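Local atomic coordinates of hypoxanthine phosphoribosyltransferase (Bacillus anthracis, PDB entry 4QYI), a protein that probably catalyses the transfer of a phosphoribosyl group from PRPP to hypoxanthine or guanine, salvaging purine bases as nucleotides. Residues A[30-44]-A[55-67]. Residues are numbered along the deposited sequence; the frame is centred on the assembly and turned at random.
Sequences ERDFEGEEIVVIAVL and IRHIKNDVTIDFI
Strands 38-43 and 62-67 pair in parallel, I38 against V62 through V43 against I67, as the two strands of a beta-alpha-beta crossover through helix 48-55 in the phosphoribosyltransferase fold; their axes diverge by 22°. Backbone N-H donors come alternately from the two segments, from I38 N to D61 O at one end to L44 N to I67 O at the other, the shortest bond joining V40 N to T63 O at 2.7 Å.

Apolar contacts divide by sheet face. On the face of I38, V40 and A42, the two V40 branches separate: CG1 meets I64 CD1 at 3.9 Å, whereas CG2 reaches V62 CG1 and I55 CG2. L44 lies obliquely by the F66 ring, its CD2 3.7 Å from F66 CD1, and A42 CB touches the same ring. On the other face, I67 CG2 contacts both I41 CG2 and V43 CG2.

Polar side chains join the approaches to the strands. The E30 carboxylate receives K59 N on the anti lone pair of OE2 at 2.9 Å and forms a salt bridge with NZ of K59; bends at chi2 and chi3 fold the lysine chain back to the carboxylate. From the 55-67 side, N60 holds the type II turn F33-E36: ND2 bonds weakly to F33 O and, nearly straight at 173° and within its own amide plane, donates to E36 O at 2.8 Å.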
loop_
_atom_site.group_PDB
_atom_site.type_symbol
_atom_site.label_atom_id
_atom_site.label_comp_id
_atom_site.label_asym_id
_atom_site.label_seq_id
_atom_site.Cartn_x
_atom_site.Cartn_y
_atom_site.Cartn_z
ATOM N N GLU A 30 19.686 2.808 -4.220
ATOM C CA GLU A 30 20.697 1.770 -3.989
ATOM C C GLU A 30 22.117 2.373 -3.934
ATOM O O GLU A 30 22.963 1.959 -3.143
ATOM C CB GLU A 30 20.632 0.720 -5.093
ATOM C CG GLU A 30 19.384 -0.156 -5.067
ATOM C CD GLU A 30 19.336 -1.148 -6.230
ATOM O OE1 GLU A 30 19.731 -0.789 -7.358
ATOM O OE2 GLU A 30 18.931 -2.299 -6.023
ATOM N N ARG A 31 22.401 3.336 -4.792
ATOM C CA ARG A 31 23.721 3.959 -4.801
ATOM C C ARG A 31 24.048 4.698 -3.547
ATOM O O ARG A 31 25.170 4.657 -3.086
ATOM C CB ARG A 31 23.769 4.949 -5.930
ATOM C CG ARG A 31 25.002 5.804 -6.052
ATOM C CD ARG A 31 24.755 6.769 -7.209
ATOM N NE ARG A 31 23.549 7.577 -6.954
ATOM C CZ ARG A 31 23.507 8.700 -6.234
ATOM N NH1 ARG A 31 22.345 9.332 -6.069
ATOM N NH2 ARG A 31 24.605 9.194 -5.673
ATOM N N ASP A 32 23.076 5.434 -3.026
ATOM C CA ASP A 32 23.289 6.217 -1.818
ATOM C C ASP A 32 23.388 5.373 -0.559
ATOM O O ASP A 32 23.845 5.869 0.447
ATOM C CB ASP A 32 22.157 7.225 -1.641
ATOM C CG ASP A 32 22.198 8.332 -2.666
ATOM O OD1 ASP A 32 23.276 8.560 -3.250
ATOM O OD2 ASP A 32 21.147 8.951 -2.907
ATOM N N PHE A 33 22.969 4.110 -0.604
ATOM C CA PHE A 33 22.995 3.271 0.589
ATOM C C PHE A 33 23.638 1.942 0.328
ATOM O O PHE A 33 23.150 0.892 0.774
ATOM C CB PHE A 33 21.564 3.093 1.127
ATOM C CG PHE A 33 20.939 4.385 1.534
ATOM C CD1 PHE A 33 21.248 4.938 2.760
ATOM C CD2 PHE A 33 20.089 5.073 0.682
ATOM C CE1 PHE A 33 20.706 6.141 3.131
ATOM C CE2 PHE A 33 19.542 6.291 1.050
ATOM C CZ PHE A 33 19.856 6.829 2.279
ATOM N N GLU A 34 24.734 1.995 -0.415
ATOM C CA GLU A 34 25.483 0.814 -0.762
ATOM C C GLU A 34 25.880 0.055 0.498
ATOM O O GLU A 34 26.395 0.635 1.440
ATOM C CB GLU A 34 26.739 1.204 -1.543
ATOM C CG GLU A 34 27.526 0.002 -2.023
ATOM C CD GLU A 34 28.815 0.384 -2.735
ATOM O OE1 GLU A 34 29.091 1.590 -2.867
ATOM O OE2 GLU A 34 29.552 -0.523 -3.154
ATOM N N GLY A 35 25.576 -1.238 0.531
ATOM C CA GLY A 35 25.918 -2.088 1.666
ATOM C C GLY A 35 25.102 -1.909 2.943
ATOM O O GLY A 35 25.483 -2.437 3.984
ATOM N N GLU A 36 23.963 -1.224 2.882
ATOM C CA GLU A 36 23.163 -1.027 4.089
ATOM C C GLU A 36 21.692 -1.358 3.948
ATOM O O GLU A 36 21.139 -1.360 2.861
ATOM C CB GLU A 36 23.274 0.420 4.580
ATOM C CG GLU A 36 24.717 0.860 4.780
ATOM C CD GLU A 36 24.864 2.145 5.555
ATOM O OE1 GLU A 36 25.725 2.939 5.147
ATOM O OE2 GLU A 36 24.137 2.368 6.561
ATOM N N GLU A 37 21.077 -1.626 5.091
ATOM C CA GLU A 37 19.639 -1.881 5.195
ATOM C C GLU A 37 18.936 -0.526 5.111
ATOM O O GLU A 37 19.530 0.497 5.440
ATOM C CB GLU A 37 19.311 -2.529 6.533
ATOM C CG GLU A 37 20.090 -3.814 6.777
ATOM C CD GLU A 37 19.796 -4.418 8.138
ATOM O OE1 GLU A 37 18.747 -4.087 8.730
ATOM O OE2 GLU A 37 20.620 -5.227 8.613
ATOM N N ILE A 38 17.682 -0.527 4.669
ATOM C CA ILE A 38 16.905 0.691 4.542
ATOM C C ILE A 38 15.514 0.496 5.099
ATOM O O ILE A 38 14.951 -0.586 4.997
ATOM C CB ILE A 38 16.721 1.076 3.060
ATOM C CG1 ILE A 38 18.078 1.296 2.394
ATOM C CG2 ILE A 38 15.885 2.341 2.926
ATOM C CD1 ILE A 38 17.974 1.407 0.885
ATOM N N VAL A 39 14.971 1.551 5.711
ATOM C CA VAL A 39 13.601 1.539 6.183
ATOM C C VAL A 39 12.852 2.509 5.263
ATOM O O VAL A 39 13.240 3.672 5.112
ATOM C CB VAL A 39 13.438 2.019 7.638
ATOM C CG1 VAL A 39 11.952 2.115 8.009
ATOM C CG2 VAL A 39 14.181 1.093 8.595
ATOM N N VAL A 40 11.803 2.013 4.632
ATOM C CA VAL A 40 10.976 2.831 3.760
ATOM C C VAL A 40 9.679 3.132 4.498
ATOM O O VAL A 40 9.019 2.235 5.002
ATOM C CB VAL A 40 10.674 2.139 2.427
ATOM C CG1 VAL A 40 9.629 2.905 1.640
ATOM C CG2 VAL A 40 11.932 2.017 1.609
ATOM N N ILE A 41 9.355 4.414 4.624
ATOM C CA ILE A 41 8.125 4.811 5.272
ATOM C C ILE A 41 7.271 5.523 4.251
ATOM O O ILE A 41 7.577 6.637 3.811
ATOM C CB ILE A 41 8.351 5.726 6.476
ATOM C CG1 ILE A 41 9.161 4.998 7.549
ATOM C CG2 ILE A 41 7.007 6.140 7.077
ATOM C CD1 ILE A 41 9.563 5.916 8.662
ATOM N N ALA A 42 6.171 4.874 3.895
ATOM C CA ALA A 42 5.243 5.425 2.911
ATOM C C ALA A 42 4.094 6.208 3.545
ATOM O O ALA A 42 3.483 5.763 4.515
ATOM C CB ALA A 42 4.705 4.291 2.067
ATOM N N VAL A 43 3.819 7.394 3.007
ATOM C CA VAL A 43 2.751 8.236 3.529
ATOM C C VAL A 43 1.431 7.801 2.861
ATOM O O VAL A 43 1.213 8.021 1.670
ATOM C CB VAL A 43 3.020 9.744 3.304
ATOM C CG1 VAL A 43 1.971 10.583 4.008
ATOM C CG2 VAL A 43 4.386 10.151 3.839
ATOM N N LEU A 44 0.579 7.139 3.628
ATOM C CA LEU A 44 -0.733 6.720 3.123
ATOM C C LEU A 44 -1.648 7.925 2.853
ATOM O O LEU A 44 -1.442 8.999 3.406
ATOM C CB LEU A 44 -1.406 5.814 4.130
ATOM C CG LEU A 44 -0.753 4.460 4.290
ATOM C CD1 LEU A 44 -1.400 3.727 5.445
ATOM C CD2 LEU A 44 -0.891 3.661 3.005
ATOM N N ILE A 55 9.932 -0.378 -4.049
ATOM C CA ILE A 55 10.686 -1.326 -3.225
ATOM C C ILE A 55 11.057 -2.626 -3.921
ATOM O O ILE A 55 12.079 -3.245 -3.583
ATOM C CB ILE A 55 10.016 -1.608 -1.867
ATOM C CG1 ILE A 55 8.726 -2.417 -2.033
ATOM C CG2 ILE A 55 9.798 -0.286 -1.126
ATOM C CD1 ILE A 55 8.084 -2.765 -0.704
ATOM N N ARG A 56 10.264 -3.024 -4.902
ATOM C CA ARG A 56 10.533 -4.248 -5.642
ATOM C C ARG A 56 11.759 -4.156 -6.559
ATOM O O ARG A 56 12.234 -5.169 -7.043
ATOM C CB ARG A 56 9.290 -4.725 -6.392
ATOM C CG ARG A 56 8.300 -5.383 -5.452
ATOM C CD ARG A 56 7.100 -5.925 -6.179
ATOM N NE ARG A 56 6.206 -4.854 -6.567
ATOM C CZ ARG A 56 5.048 -5.020 -7.191
ATOM N NH1 ARG A 56 4.647 -6.242 -7.549
ATOM N NH2 ARG A 56 4.302 -3.958 -7.470
ATOM N N HIS A 57 12.246 -2.939 -6.789
ATOM C CA HIS A 57 13.454 -2.715 -7.567
ATOM C C HIS A 57 14.651 -2.463 -6.670
ATOM O O HIS A 57 15.771 -2.416 -7.156
ATOM C CB HIS A 57 13.291 -1.548 -8.533
ATOM C CG HIS A 57 12.398 -1.870 -9.690
ATOM N ND1 HIS A 57 11.145 -1.323 -9.853
ATOM C CD2 HIS A 57 12.563 -2.741 -10.713
ATOM C CE1 HIS A 57 10.588 -1.824 -10.942
ATOM N NE2 HIS A 57 11.427 -2.686 -11.480
ATOM N N ILE A 58 14.428 -2.314 -5.365
ATOM C CA ILE A 58 15.539 -2.095 -4.441
ATOM C C ILE A 58 16.014 -3.445 -3.933
ATOM O O ILE A 58 15.255 -4.204 -3.326
ATOM C CB ILE A 58 15.132 -1.177 -3.275
ATOM C CG1 ILE A 58 14.809 0.212 -3.824
ATOM C CG2 ILE A 58 16.256 -1.083 -2.253
ATOM C CD1 ILE A 58 14.150 1.131 -2.811
ATOM N N LYS A 59 17.289 -3.723 -4.136
ATOM C CA LYS A 59 17.843 -5.018 -3.730
ATOM C C LYS A 59 18.329 -5.041 -2.302
ATOM O O LYS A 59 18.485 -6.108 -1.742
ATOM C CB LYS A 59 18.942 -5.562 -4.684
ATOM C CG LYS A 59 18.485 -6.147 -6.048
ATOM C CD LYS A 59 18.429 -5.127 -7.180
ATOM C CE LYS A 59 19.856 -4.833 -7.612
ATOM N NZ LYS A 59 19.911 -3.718 -8.593
ATOM N N ASN A 60 18.597 -3.876 -1.716
ATOM C CA ASN A 60 19.005 -3.821 -0.320
ATOM C C ASN A 60 17.926 -4.452 0.563
ATOM O O ASN A 60 16.769 -4.621 0.136
ATOM C CB ASN A 60 19.143 -2.375 0.171
ATOM C CG ASN A 60 20.133 -1.552 -0.633
ATOM O OD1 ASN A 60 19.978 -1.397 -1.840
ATOM N ND2 ASN A 60 21.104 -0.941 0.049
ATOM N N ASP A 61 18.302 -4.807 1.796
ATOM C CA ASP A 61 17.318 -5.292 2.777
ATOM C C ASP A 61 16.423 -4.119 3.090
ATOM O O ASP A 61 16.884 -3.122 3.622
ATOM C CB ASP A 61 17.917 -5.725 4.136
ATOM C CG ASP A 61 18.408 -7.157 4.133
ATOM O OD1 ASP A 61 18.176 -7.874 3.134
ATOM O OD2 ASP A 61 19.014 -7.572 5.146
ATOM N N VAL A 62 15.136 -4.257 2.827
ATOM C CA VAL A 62 14.198 -3.188 3.094
ATOM C C VAL A 62 13.143 -3.558 4.130
ATOM O O VAL A 62 12.570 -4.643 4.088
ATOM C CB VAL A 62 13.480 -2.782 1.782
ATOM C CG1 VAL A 62 12.312 -1.849 2.046
ATOM C CG2 VAL A 62 14.450 -2.134 0.789
ATOM N N THR A 63 12.881 -2.629 5.041
ATOM C CA THR A 63 11.797 -2.750 6.025
ATOM C C THR A 63 10.809 -1.671 5.615
ATOM O O THR A 63 11.207 -0.542 5.345
ATOM C CB THR A 63 12.258 -2.479 7.459
ATOM O OG1 THR A 63 13.101 -3.537 7.869
ATOM C CG2 THR A 63 11.064 -2.409 8.450
ATOM N N ILE A 64 9.534 -1.997 5.488
ATOM C CA ILE A 64 8.598 -0.938 5.119
ATOM C C ILE A 64 7.557 -0.734 6.211
ATOM O O ILE A 64 7.162 -1.667 6.876
ATOM C CB ILE A 64 7.975 -1.110 3.708
ATOM C CG1 ILE A 64 7.084 0.100 3.364
ATOM C CG2 ILE A 64 7.169 -2.381 3.618
ATOM C CD1 ILE A 64 6.767 0.244 1.889
ATOM N N ASP A 65 7.126 0.505 6.391
ATOM C CA ASP A 65 6.074 0.807 7.354
ATOM C C ASP A 65 5.298 1.981 6.751
ATOM O O ASP A 65 5.696 2.559 5.716
ATOM C CB ASP A 65 6.647 1.142 8.739
ATOM C CG ASP A 65 5.607 1.020 9.877
ATOM O OD1 ASP A 65 4.425 0.684 9.617
ATOM O OD2 ASP A 65 5.986 1.232 11.051
ATOM N N PHE A 66 4.187 2.316 7.392
ATOM C CA PHE A 66 3.319 3.366 6.916
ATOM C C PHE A 66 3.000 4.407 7.981
ATOM O O PHE A 66 2.997 4.125 9.180
ATOM C CB PHE A 66 2.003 2.752 6.454
ATOM C CG PHE A 66 2.154 1.749 5.366
ATOM C CD1 PHE A 66 2.298 2.170 4.054
ATOM C CD2 PHE A 66 2.154 0.399 5.640
ATOM C CE1 PHE A 66 2.453 1.264 3.033
ATOM C CE2 PHE A 66 2.308 -0.527 4.614
ATOM C CZ PHE A 66 2.461 -0.091 3.313
ATOM N N ILE A 67 2.731 5.615 7.516
ATOM C CA ILE A 67 2.316 6.690 8.386
ATOM C C ILE A 67 1.102 7.339 7.747
ATOM O O ILE A 67 0.991 7.407 6.521
ATOM C CB ILE A 67 3.446 7.711 8.654
ATOM C CG1 ILE A 67 3.027 8.699 9.738
ATOM C CG2 ILE A 67 3.819 8.471 7.393
ATOM C CD1 ILE A 67 4.171 9.514 10.320
HETATM O O HOH W 1 17.573 -1.307 -9.014
HETATM O O HOH W 2 22.724 -0.459 -2.681
#